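Local coordinates for DNA mismatch repair protein MutS (Thermus aquaticus, PDB 1FW6) that takes part in the repair of mismatched DNA, probably by recognising the mismatch, and has a weak ATPase activity, at residues E380-A385 with L504-R509; R550-A555 with E613-L618; N570-A575 with S590-Q595; D620-R625 with L658-E663. One frame throughout, in Å; residues are numbered along the deposited sequence.

Contacts 2, 3 and 4 gather in the ATPase region, while contact 1 lies far off in MutS domain III. The centres of contacts 1 and 3 are 57 Å apart, on opposite sides of the chain's centre. Contact 3 holds Asn-570, Ser-590 and Thr-591 of the ADP pocket. Contact 2 is 10 Å from it, centre to centre, and shares its sheet: Ile-553 N lies 2.8 Å from Leu-572 O. Contact 4 is 12 Å from contact 3 by centres and reaches the nucleotide site through Asp-662, whose OD1 lies 2.7 Å from Ser-590 OG. Contact 1 comes within about 17 Å of the DNA, measured between nearest atoms.

Contact 1: E380-A385 with L504-R509; sequences EELEAA and LEVRER
The carboxylate of Glu-381 lies against the aliphatic part of Arg-509, with Glu-381 OE1 3.7 Å from Arg-509 CD. No hydrogen bond joins the two segments. The side chains cross at about a right angle, and the carboxylate and guanidinium planes are 32° apart. The charges are opposite but not in contact: Glu-381 OE1 is 5.1 Å from Arg-509 NE. Glu-381 gets there with CG anti to the backbone N (chi1 -157°) and an extended chain. Its OE2 also passes Val-506 CG2. With an alanine at Glu-381, the CG and CD of Arg-509 would probably lose this cover, and its guanidinium a nearby opposite charge. Val-506 carries the apolar part with its two methyls. CG1 meets Leu-382 CD2 at 3.7 Å. CG2 meets the methyl CB of Ala-385 at 3.9 Å. Tyr-404 touches both Ala-385 and Val-506, and Leu-382 also rests on Leu-352 of helix 346-366. The contact joins the short helix 376-383 and the residues after it to the long helix 479-511. This is helix packing within MutS domain III, between whose long helices 406-432 and 479-511 the chain forms a small antiparallel sheet.

Contact 2: R550-A555 with E613-L618; sequences RLQIRA and EAHLPL
Leu-551 and Leu-616 lie side by side and point the same way, with Leu-551 CD1 3.6 Å from Leu-616 CD2. That same methyl also comes near Ile-553, whose CD1 is 4.3 Å from Leu-616 CD2, so it sits in the notch formed by the ends of Leu-551 and Ile-553. Pro-617 fills the next place along: its CD packs on Leu-551 CB at 3.8 Å. Ala-614 stands opposite Ile-553 in a non-hydrogen-bonded pair, and its small side chain adds little bulk there. Ile-599 of helix 589-603 packs on both Ile-553 and Leu-616. The strands are antiparallel members of the small mixed sheet that flanks the nucleotide-binding core of this ABC ATPase, with 551-556 lying between 613-616 and 570-574. Gln-552 and His-615 form a hydrogen-bonded pair, joined by Gln-552 N to His-615 O at 2.9 Å and by His-615 N to Gln-552 O at 3.0 Å. Their side chains are on the other face. A bend at chi2 (139°) folds the Gln-552 amide over the base of the histidine, with NE2 3.4 Å from His-615 CB. The amide is tilted 29° from the ring, and OE1 lies over one ring face near the rim. Further along, Arg-554 NH1 makes a salt bridge to Glu-613 OE2. The carboxylate meets the guanidinium at its edge and stands nearly perpendicular to it. Arg-554 NH2 has a second partner in Glu-612 OE1.

Contact 3: N570-A575 with S590-Q595; sequences NDLEMA and STFLRQ. With MG (magnesium ion), chain E; ADP (adenosine-5'-diphosphate), chain H.
Phe-592, from the helix that follows the P-loop (Walker A), sets a ring edge against strand 570-574. Its CZ lies 3.4 Å from Asp-571 O, which is near the ring plane. The ring reaches the strand because CG is anti to the backbone N (chi1 -176°). Leu-572 comes to the ring at a slant, with its CB 4.0 Å from Phe-592 CZ. Asn-570 CB also meets the ring obliquely, at CE1. Ile-581 of strand 578-582 touches Phe-592 as well, so the ring touches both the flanking sheet and the core sheet.

The start of the helix serves the nucleotide. Ser-590 N gives a hydrogen bond to ADP O3B at 2.8 Å. Its hydroxyl turns to the magnesium ion, with OG 2.5 Å from the metal. ADP O3B binds the same ion at 2.3 Å, and three waters are also bound to it. Thr-591 meets both the alpha phosphate and the adenine. Its OG1 donates to ADP O1A at 3.1 Å, its CB packs on the adenine at N7, 3.6 Å away, and its CG2 also lies beside N7. With an alanine at Thr-591, the loss of OG1 and CG2 would probably cost O1A its hydroxyl donor and leave a gap beside N7 and C8.

Asn-570 is held by polar partners outside the two segments: OD1 accepts from Val-728 N, and ND2 is bonded to His-726 O. ND2 also donates to a water, which gives a hydrogen bond to Gln-595 OE1 at 2.8 Å and weakly accepts one from ADP N6.

Contact 4: D620-R625 with L658-E663; sequences DGIYTR and LVLLDE
Two neighbouring parallel strands of the nucleotide-binding core sheet meet here, linked through helix 638-652 as a beta-alpha-beta unit. Strand 658-662 has the hydrophobic run and acidic end of a Walker B motif. In keeping with that, Asp-662 OD1 is hydrogen-bonded to Ser-590 OG at the magnesium site. Five backbone bonds join the strands, whose directions differ by 8°. Among them, Tyr-623 N donates to Leu-658 O at 3.0 Å, and Tyr-623 O accepts from Leu-660 N at 2.9 Å.

On one face, Thr-624 and Leu-660 lie side by side, pointing the same way. Thr-624 has OG1 between the backbone N and the carbonyl carbon (chi1 55°), which leaves CG2 to meet Leu-660 CD1 at 3.5 Å. Ile-622 CG2 reaches the same leucine methyl at 3.9 Å. Helix 589-603 covers this face, with Ala-597 touching both Ile-622 and Leu-660. On the other face, Ile-649 of helix 638-652 packs on Tyr-623, Val-659 and Arg-625. The CB of Arg-625 rests on Leu-661 CD2 at 3.7 Å. The arginine chain then bends twice, and a water at the guanidinium edge, in its plane, accepts from Arg-625 NH1 at 2.8 Å and donates to Asp-662 O.

Contact 1: E380-A385 with L504-R509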
# COMPACT_ATOMS: atom_id res chain seq x y z
N GLU C 380 -36.79 -10.30 -25.41
CA GLU C 380 -37.95 -9.46 -25.68
C GLU C 380 -38.77 -9.08 -24.46
O GLU C 380 -39.02 -7.90 -24.22
CB GLU C 380 -38.84 -10.15 -26.71
CG GLU C 380 -38.15 -10.41 -28.04
CD GLU C 380 -39.02 -11.16 -29.03
OE1 GLU C 380 -39.59 -12.21 -28.66
OE2 GLU C 380 -39.14 -10.70 -30.18
N GLU C 381 -39.20 -10.07 -23.68
CA GLU C 381 -40.02 -9.78 -22.51
C GLU C 381 -39.33 -8.80 -21.60
O GLU C 381 -39.98 -8.01 -20.91
CB GLU C 381 -40.38 -11.04 -21.73
CG GLU C 381 -41.65 -10.86 -20.90
CD GLU C 381 -41.96 -12.03 -19.98
OE1 GLU C 381 -42.03 -13.18 -20.47
OE2 GLU C 381 -42.14 -11.80 -18.76
N LEU C 382 -38.00 -8.83 -21.58
CA LEU C 382 -37.26 -7.91 -20.73
C LEU C 382 -37.46 -6.49 -21.25
O LEU C 382 -37.75 -5.58 -20.48
CB LEU C 382 -35.77 -8.26 -20.72
CG LEU C 382 -35.41 -9.56 -20.00
CD1 LEU C 382 -33.92 -9.80 -20.11
CD2 LEU C 382 -35.83 -9.50 -18.55
N GLU C 383 -37.31 -6.31 -22.56
CA GLU C 383 -37.47 -5.00 -23.19
C GLU C 383 -38.90 -4.51 -22.95
O GLU C 383 -39.15 -3.30 -22.91
CB GLU C 383 -37.24 -5.08 -24.70
CG GLU C 383 -35.99 -5.82 -25.14
CD GLU C 383 -35.93 -6.01 -26.65
OE1 GLU C 383 -35.72 -5.02 -27.38
OE2 GLU C 383 -36.11 -7.16 -27.11
N ALA C 384 -39.82 -5.45 -22.80
CA ALA C 384 -41.23 -5.12 -22.59
C ALA C 384 -41.63 -4.94 -21.13
O ALA C 384 -42.77 -4.58 -20.84
CB ALA C 384 -42.11 -6.20 -23.23
N ALA C 385 -40.70 -5.20 -20.22
CA ALA C 385 -41.00 -5.07 -18.80
C ALA C 385 -40.17 -3.99 -18.12
O ALA C 385 -40.68 -3.25 -17.28
CB ALA C 385 -40.77 -6.39 -18.11
N LEU C 504 -40.06 -9.50 -9.63
CA LEU C 504 -39.76 -10.86 -9.19
C LEU C 504 -40.30 -11.88 -10.18
O LEU C 504 -39.65 -12.90 -10.44
CB LEU C 504 -40.37 -11.10 -7.82
CG LEU C 504 -39.61 -10.50 -6.63
CD1 LEU C 504 -40.48 -10.50 -5.40
CD2 LEU C 504 -38.36 -11.32 -6.39
N GLU C 505 -41.48 -11.62 -10.72
CA GLU C 505 -42.08 -12.52 -11.71
C GLU C 505 -41.18 -12.62 -12.93
O GLU C 505 -40.85 -13.73 -13.38
CB GLU C 505 -43.47 -12.01 -12.13
CG GLU C 505 -44.59 -12.26 -11.10
CD GLU C 505 -45.89 -11.54 -11.46
OE1 GLU C 505 -46.06 -11.17 -12.65
OE2 GLU C 505 -46.74 -11.36 -10.55
N VAL C 506 -40.79 -11.46 -13.46
CA VAL C 506 -39.93 -11.37 -14.64
C VAL C 506 -38.55 -11.97 -14.37
O VAL C 506 -37.96 -12.61 -15.24
CB VAL C 506 -39.75 -9.89 -15.09
CG1 VAL C 506 -38.72 -9.79 -16.19
CG2 VAL C 506 -41.08 -9.35 -15.59
N ARG C 507 -38.05 -11.75 -13.16
CA ARG C 507 -36.75 -12.28 -12.79
C ARG C 507 -36.81 -13.80 -12.91
O ARG C 507 -36.05 -14.41 -13.66
CB ARG C 507 -36.39 -11.89 -11.36
CG ARG C 507 -35.08 -12.48 -10.90
CD ARG C 507 -35.14 -12.86 -9.45
NE ARG C 507 -34.62 -11.82 -8.58
CZ ARG C 507 -34.64 -11.88 -7.25
NH1 ARG C 507 -35.17 -12.93 -6.64
NH2 ARG C 507 -34.10 -10.90 -6.53
N GLU C 508 -37.72 -14.41 -12.16
CA GLU C 508 -37.86 -15.86 -12.20
C GLU C 508 -37.93 -16.31 -13.65
O GLU C 508 -37.52 -17.42 -13.97
CB GLU C 508 -39.13 -16.28 -11.46
CG GLU C 508 -39.41 -17.78 -11.51
CD GLU C 508 -38.40 -18.60 -10.75
OE1 GLU C 508 -37.81 -18.08 -9.77
OE2 GLU C 508 -38.20 -19.78 -11.12
N ARG C 509 -38.44 -15.45 -14.52
CA ARG C 509 -38.53 -15.78 -15.94
C ARG C 509 -37.11 -15.99 -16.46
O ARG C 509 -36.81 -17.00 -17.10
CB ARG C 509 -39.21 -14.64 -16.72
CG ARG C 509 -40.67 -14.89 -17.13
CD ARG C 509 -40.76 -15.87 -18.30
NE ARG C 509 -40.28 -17.22 -17.96
CZ ARG C 509 -40.18 -18.23 -18.83
NH1 ARG C 509 -40.51 -18.05 -20.11
NH2 ARG C 509 -39.74 -19.42 -18.43

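Contact 2: R550-A555 with E613-L618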
# COMPACT_ATOMS: atom_id res chain seq x y z
N ARG C 550 11.40 -31.26 -33.89
CA ARG C 550 12.50 -30.32 -33.94
C ARG C 550 12.02 -28.89 -33.76
O ARG C 550 11.06 -28.46 -34.40
CB ARG C 550 13.25 -30.43 -35.27
CG ARG C 550 14.33 -31.47 -35.24
CD ARG C 550 14.67 -32.05 -36.62
NE ARG C 550 15.76 -33.02 -36.48
CZ ARG C 550 15.73 -34.07 -35.66
NH1 ARG C 550 14.66 -34.30 -34.89
NH2 ARG C 550 16.78 -34.88 -35.57
N LEU C 551 12.68 -28.17 -32.86
CA LEU C 551 12.35 -26.79 -32.61
C LEU C 551 13.22 -25.93 -33.53
O LEU C 551 14.44 -25.96 -33.44
CB LEU C 551 12.63 -26.46 -31.15
CG LEU C 551 12.48 -25.02 -30.69
CD1 LEU C 551 12.04 -24.99 -29.25
CD2 LEU C 551 13.78 -24.27 -30.86
N GLN C 552 12.59 -25.20 -34.45
CA GLN C 552 13.32 -24.30 -35.35
C GLN C 552 12.62 -22.96 -35.29
O GLN C 552 11.57 -22.78 -35.92
CB GLN C 552 13.28 -24.76 -36.81
CG GLN C 552 13.44 -26.24 -37.06
CD GLN C 552 12.47 -26.74 -38.14
OE1 GLN C 552 12.40 -26.16 -39.23
NE2 GLN C 552 11.71 -27.80 -37.82
N ILE C 553 13.17 -22.01 -34.54
CA ILE C 553 12.56 -20.69 -34.46
C ILE C 553 13.36 -19.75 -35.34
O ILE C 553 14.59 -19.84 -35.39
CB ILE C 553 12.58 -20.15 -33.02
CG1 ILE C 553 11.81 -21.10 -32.11
CG2 ILE C 553 11.98 -18.77 -32.99
CD1 ILE C 553 11.80 -20.67 -30.67
N ARG C 554 12.67 -18.87 -36.04
CA ARG C 554 13.36 -17.93 -36.91
C ARG C 554 12.93 -16.50 -36.64
O ARG C 554 11.81 -16.11 -36.97
CB ARG C 554 13.09 -18.26 -38.37
CG ARG C 554 13.68 -17.23 -39.32
CD ARG C 554 13.59 -17.68 -40.76
NE ARG C 554 12.94 -16.65 -41.56
CZ ARG C 554 11.74 -16.77 -42.11
NH1 ARG C 554 11.04 -17.89 -41.95
NH2 ARG C 554 11.22 -15.75 -42.79
N ALA C 555 13.83 -15.72 -36.05
CA ALA C 555 13.54 -14.33 -35.75
C ALA C 555 12.63 -14.26 -34.54
O ALA C 555 11.69 -13.47 -34.50
CB ALA C 555 12.89 -13.65 -36.95
N GLU C 613 8.94 -17.58 -38.13
CA GLU C 613 8.58 -18.98 -38.43
C GLU C 613 8.91 -19.76 -37.16
O GLU C 613 10.02 -19.65 -36.64
CB GLU C 613 9.41 -19.47 -39.62
CG GLU C 613 9.04 -20.82 -40.18
CD GLU C 613 9.87 -21.18 -41.41
OE1 GLU C 613 9.72 -22.30 -41.94
OE2 GLU C 613 10.68 -20.32 -41.86
N ALA C 614 7.97 -20.53 -36.65
CA ALA C 614 8.23 -21.26 -35.41
C ALA C 614 7.76 -22.69 -35.43
O ALA C 614 6.55 -22.95 -35.39
CB ALA C 614 7.58 -20.55 -34.24
N HIS C 615 8.71 -23.61 -35.50
CA HIS C 615 8.40 -25.03 -35.48
C HIS C 615 8.67 -25.52 -34.06
O HIS C 615 9.82 -25.57 -33.63
CB HIS C 615 9.24 -25.78 -36.51
CG HIS C 615 8.71 -25.65 -37.90
ND1 HIS C 615 8.20 -26.73 -38.61
CD2 HIS C 615 8.53 -24.57 -38.69
CE1 HIS C 615 7.73 -26.30 -39.77
NE2 HIS C 615 7.92 -25.00 -39.85
N LEU C 616 7.61 -25.86 -33.34
CA LEU C 616 7.74 -26.27 -31.96
C LEU C 616 7.24 -27.65 -31.58
O LEU C 616 6.23 -28.13 -32.10
CB LEU C 616 7.03 -25.26 -31.08
CG LEU C 616 7.61 -23.86 -31.23
CD1 LEU C 616 6.61 -22.84 -30.73
CD2 LEU C 616 8.91 -23.79 -30.46
N PRO C 617 7.95 -28.32 -30.66
CA PRO C 617 7.52 -29.65 -30.23
C PRO C 617 6.57 -29.44 -29.06
O PRO C 617 6.49 -28.33 -28.49
CB PRO C 617 8.83 -30.29 -29.81
CG PRO C 617 9.54 -29.15 -29.19
CD PRO C 617 9.31 -28.03 -30.18
N LEU C 618 5.85 -30.49 -28.70
CA LEU C 618 4.92 -30.38 -27.59
C LEU C 618 5.63 -30.75 -26.31
O LEU C 618 5.80 -31.92 -25.99
CB LEU C 618 3.72 -31.29 -27.82
CG LEU C 618 2.96 -30.85 -29.06
CD1 LEU C 618 1.87 -31.83 -29.37
CD2 LEU C 618 2.39 -29.44 -28.83

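Contact 3: N570-A575 with S590-Q595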
# COMPACT_ATOMS: atom_id res chain seq x y z
N ASN C 570 16.13 -13.29 -32.88
CA ASN C 570 17.17 -14.32 -32.92
C ASN C 570 16.62 -15.68 -33.31
O ASN C 570 15.41 -15.93 -33.22
CB ASN C 570 17.88 -14.41 -31.57
CG ASN C 570 18.93 -13.35 -31.42
OD1 ASN C 570 19.82 -13.24 -32.26
ND2 ASN C 570 18.84 -12.56 -30.36
N ASP C 571 17.51 -16.57 -33.75
CA ASP C 571 17.11 -17.92 -34.17
C ASP C 571 17.47 -18.99 -33.15
O ASP C 571 18.17 -18.74 -32.17
CB ASP C 571 17.77 -18.29 -35.50
CG ASP C 571 17.47 -17.31 -36.61
OD1 ASP C 571 16.30 -16.89 -36.77
OD2 ASP C 571 18.41 -16.98 -37.36
N LEU C 572 16.99 -20.19 -33.41
CA LEU C 572 17.25 -21.34 -32.56
C LEU C 572 16.80 -22.67 -33.16
O LEU C 572 15.69 -22.78 -33.67
CB LEU C 572 16.58 -21.15 -31.20
CG LEU C 572 16.77 -22.33 -30.24
CD1 LEU C 572 18.24 -22.64 -30.13
CD2 LEU C 572 16.19 -22.01 -28.88
N GLU C 573 17.68 -23.67 -33.11
CA GLU C 573 17.37 -25.01 -33.59
C GLU C 573 17.86 -25.98 -32.54
O GLU C 573 19.06 -26.06 -32.27
CB GLU C 573 18.04 -25.33 -34.93
CG GLU C 573 17.40 -24.63 -36.11
CD GLU C 573 17.56 -25.38 -37.43
OE1 GLU C 573 17.17 -26.57 -37.48
OE2 GLU C 573 18.05 -24.78 -38.41
N MSE C 574 16.93 -26.68 -31.92
CA MSE C 574 17.25 -27.65 -30.88
C MSE C 574 16.47 -28.89 -31.15
O MSE C 574 15.48 -28.85 -31.88
CB MSE C 574 16.79 -27.16 -29.53
CG MSE C 574 17.54 -26.05 -28.98
SE MSE C 574 16.86 -26.03 -27.26
CE MSE C 574 17.84 -27.46 -26.45
N ALA C 575 16.88 -29.98 -30.52
CA ALA C 575 16.19 -31.25 -30.68
C ALA C 575 16.79 -32.24 -29.69
O ALA C 575 17.67 -33.03 -30.03
CB ALA C 575 16.34 -31.76 -32.13
N SER C 590 20.45 -14.43 -20.80
CA SER C 590 19.24 -14.67 -20.01
C SER C 590 17.94 -14.37 -20.77
O SER C 590 16.98 -15.15 -20.70
CB SER C 590 19.30 -13.85 -18.72
OG SER C 590 20.50 -14.11 -18.00
N THR C 591 17.90 -13.25 -21.49
CA THR C 591 16.70 -12.89 -22.24
C THR C 591 16.45 -13.91 -23.32
O THR C 591 15.29 -14.22 -23.62
CB THR C 591 16.83 -11.50 -22.90
OG1 THR C 591 16.88 -10.50 -21.89
CG2 THR C 591 15.63 -11.21 -23.80
N PHE C 592 17.52 -14.43 -23.92
CA PHE C 592 17.36 -15.43 -24.96
C PHE C 592 16.68 -16.68 -24.40
O PHE C 592 15.74 -17.19 -25.01
CB PHE C 592 18.71 -15.81 -25.55
CG PHE C 592 18.62 -16.78 -26.70
CD1 PHE C 592 17.88 -16.46 -27.84
CD2 PHE C 592 19.26 -18.02 -26.64
CE1 PHE C 592 17.79 -17.36 -28.90
CE2 PHE C 592 19.17 -18.91 -27.70
CZ PHE C 592 18.44 -18.58 -28.83
N LEU C 593 17.13 -17.16 -23.25
CA LEU C 593 16.53 -18.33 -22.62
C LEU C 593 15.05 -18.09 -22.35
O LEU C 593 14.19 -18.88 -22.73
CB LEU C 593 17.21 -18.67 -21.29
CG LEU C 593 18.68 -19.11 -21.24
CD1 LEU C 593 19.05 -19.55 -19.84
CD2 LEU C 593 18.90 -20.24 -22.21
N ARG C 594 14.75 -16.98 -21.68
CA ARG C 594 13.37 -16.67 -21.35
C ARG C 594 12.50 -16.59 -22.59
O ARG C 594 11.36 -17.06 -22.60
CB ARG C 594 13.27 -15.36 -20.56
CG ARG C 594 13.90 -15.38 -19.18
CD ARG C 594 13.33 -14.24 -18.31
NE ARG C 594 14.08 -14.04 -17.07
CZ ARG C 594 15.17 -13.28 -16.97
NH1 ARG C 594 15.65 -12.64 -18.04
NH2 ARG C 594 15.80 -13.19 -15.81
N GLN C 595 13.05 -16.00 -23.64
CA GLN C 595 12.33 -15.84 -24.90
C GLN C 595 11.91 -17.19 -25.44
O GLN C 595 10.80 -17.36 -25.94
CB GLN C 595 13.24 -15.16 -25.92
CG GLN C 595 12.70 -15.14 -27.32
CD GLN C 595 13.80 -14.80 -28.30
OE1 GLN C 595 14.59 -13.90 -28.03
NE2 GLN C 595 13.85 -15.51 -29.43
MG MG E . 22.58 -12.94 -17.24
PB ADP H . 22.93 -11.50 -20.02
O1B ADP H . 23.83 -10.99 -18.94
O2B ADP H . 23.30 -11.50 -21.43
O3B ADP H . 22.36 -12.91 -19.53
PA ADP H . 20.48 -10.06 -20.53
O1A ADP H . 19.26 -10.56 -19.91
O2A ADP H . 20.67 -10.24 -21.96
O3A ADP H . 21.63 -10.69 -19.67
O5' ADP H . 20.80 -8.51 -20.30
C5' ADP H . 19.62 -7.68 -20.36
C4' ADP H . 19.42 -6.42 -21.17
O4' ADP H . 19.78 -6.66 -22.55
C3' ADP H . 17.90 -6.47 -21.21
O3' ADP H . 17.32 -5.74 -20.12
C2' ADP H . 17.47 -5.94 -22.55
O2' ADP H . 17.27 -4.54 -22.50
C1' ADP H . 18.69 -6.35 -23.40
N9 ADP H . 18.48 -7.41 -24.39
C8 ADP H . 18.83 -8.74 -24.32
N7 ADP H . 18.57 -9.46 -25.37
C5 ADP H . 17.97 -8.55 -26.21
C6 ADP H . 17.46 -8.63 -27.55
N6 ADP H . 17.48 -9.76 -28.24
N1 ADP H . 16.92 -7.53 -28.16
C2 ADP H . 16.89 -6.36 -27.47
N3 ADP H . 17.36 -6.18 -26.21
C4 ADP H . 17.88 -7.29 -25.63
O HOH W 1 17.25 -12.91 -28.11
O HOH W 2 20.96 -11.55 -17.05
O HOH W 3 22.78 -15.09 -17.68
O HOH W 4 21.68 -13.81 -15.12

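Contact 4: D620-R625 with L658-E663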
# COMPACT_ATOMS: atom_id res chain seq x y z
N ASP C 620 6.33 -31.31 -22.44
CA ASP C 620 5.55 -31.82 -21.33
C ASP C 620 5.74 -30.92 -20.12
O ASP C 620 5.07 -31.08 -19.10
CB ASP C 620 5.96 -33.25 -21.00
CG ASP C 620 7.27 -33.34 -20.24
OD1 ASP C 620 8.19 -32.52 -20.50
OD2 ASP C 620 7.39 -34.25 -19.38
N GLY C 621 6.64 -29.96 -20.24
CA GLY C 621 6.89 -29.04 -19.14
C GLY C 621 8.03 -28.07 -19.36
O GLY C 621 8.99 -28.38 -20.06
N ILE C 622 7.92 -26.90 -18.75
CA ILE C 622 8.95 -25.88 -18.86
C ILE C 622 9.55 -25.71 -17.48
O ILE C 622 8.85 -25.33 -16.55
CB ILE C 622 8.36 -24.55 -19.34
CG1 ILE C 622 7.90 -24.70 -20.79
CG2 ILE C 622 9.41 -23.45 -19.22
CD1 ILE C 622 7.13 -23.51 -21.34
N TYR C 623 10.84 -26.00 -17.35
CA TYR C 623 11.52 -25.87 -16.06
C TYR C 623 12.65 -24.86 -16.12
O TYR C 623 13.44 -24.84 -17.08
CB TYR C 623 12.07 -27.23 -15.61
CG TYR C 623 11.03 -28.32 -15.54
CD1 TYR C 623 10.78 -29.16 -16.63
CD2 TYR C 623 10.27 -28.52 -14.38
CE1 TYR C 623 9.83 -30.16 -16.57
CE2 TYR C 623 9.31 -29.51 -14.31
CZ TYR C 623 9.10 -30.33 -15.41
OH TYR C 623 8.15 -31.32 -15.33
N THR C 624 12.73 -24.01 -15.10
CA THR C 624 13.77 -22.98 -15.08
C THR C 624 14.53 -22.84 -13.79
O THR C 624 14.03 -23.08 -12.69
CB THR C 624 13.21 -21.59 -15.38
OG1 THR C 624 12.14 -21.31 -14.47
CG2 THR C 624 12.73 -21.50 -16.80
N ARG C 625 15.78 -22.43 -13.95
CA ARG C 625 16.65 -22.14 -12.83
C ARG C 625 17.19 -20.77 -13.29
O ARG C 625 18.26 -20.68 -13.88
CB ARG C 625 17.76 -23.20 -12.73
CG ARG C 625 18.36 -23.36 -11.33
CD ARG C 625 18.92 -22.03 -10.80
NE ARG C 625 17.86 -21.10 -10.42
CZ ARG C 625 18.02 -19.79 -10.32
NH1 ARG C 625 19.20 -19.25 -10.58
NH2 ARG C 625 17.01 -19.02 -9.95
N LEU C 658 11.42 -28.78 -21.62
CA LEU C 658 12.23 -27.67 -22.06
C LEU C 658 12.90 -27.27 -20.77
O LEU C 658 12.22 -27.00 -19.78
CB LEU C 658 11.37 -26.50 -22.57
CG LEU C 658 12.23 -25.33 -23.08
CD1 LEU C 658 13.05 -25.82 -24.24
CD2 LEU C 658 11.38 -24.14 -23.53
N VAL C 659 14.22 -27.26 -20.75
CA VAL C 659 14.91 -26.89 -19.53
C VAL C 659 15.82 -25.70 -19.77
O VAL C 659 16.60 -25.66 -20.72
CB VAL C 659 15.74 -28.05 -18.99
CG1 VAL C 659 16.21 -27.74 -17.59
CG2 VAL C 659 14.92 -29.31 -19.01
N LEU C 660 15.72 -24.73 -18.88
CA LEU C 660 16.50 -23.52 -19.02
C LEU C 660 17.33 -23.26 -17.77
O LEU C 660 16.78 -23.03 -16.69
CB LEU C 660 15.55 -22.35 -19.31
CG LEU C 660 14.63 -22.76 -20.46
CD1 LEU C 660 13.19 -22.79 -19.99
CD2 LEU C 660 14.81 -21.83 -21.64
N LEU C 661 18.65 -23.32 -17.93
CA LEU C 661 19.58 -23.09 -16.83
C LEU C 661 20.36 -21.82 -17.06
O LEU C 661 20.89 -21.59 -18.15
CB LEU C 661 20.57 -24.25 -16.70
CG LEU C 661 20.00 -25.63 -16.38
CD1 LEU C 661 21.12 -26.50 -15.81
CD2 LEU C 661 18.88 -25.50 -15.36
N ASP C 662 20.44 -21.00 -16.02
CA ASP C 662 21.16 -19.74 -16.11
C ASP C 662 22.25 -19.67 -15.05
O ASP C 662 21.98 -19.48 -13.86
CB ASP C 662 20.18 -18.57 -15.93
CG ASP C 662 20.61 -17.32 -16.70
OD1 ASP C 662 20.04 -16.24 -16.46
OD2 ASP C 662 21.52 -17.42 -17.55
N GLU C 663 23.49 -19.84 -15.48
CA GLU C 663 24.64 -19.75 -14.59
C GLU C 663 24.74 -20.80 -13.48
O GLU C 663 25.40 -20.56 -12.47
CB GLU C 663 24.67 -18.36 -13.92
CG GLU C 663 24.32 -17.18 -14.83
CD GLU C 663 25.38 -16.91 -15.88
OE1 GLU C 663 26.37 -17.66 -15.95
OE2 GLU C 663 25.21 -15.94 -16.66
O HOH W 5 21.43 -20.59 -11.72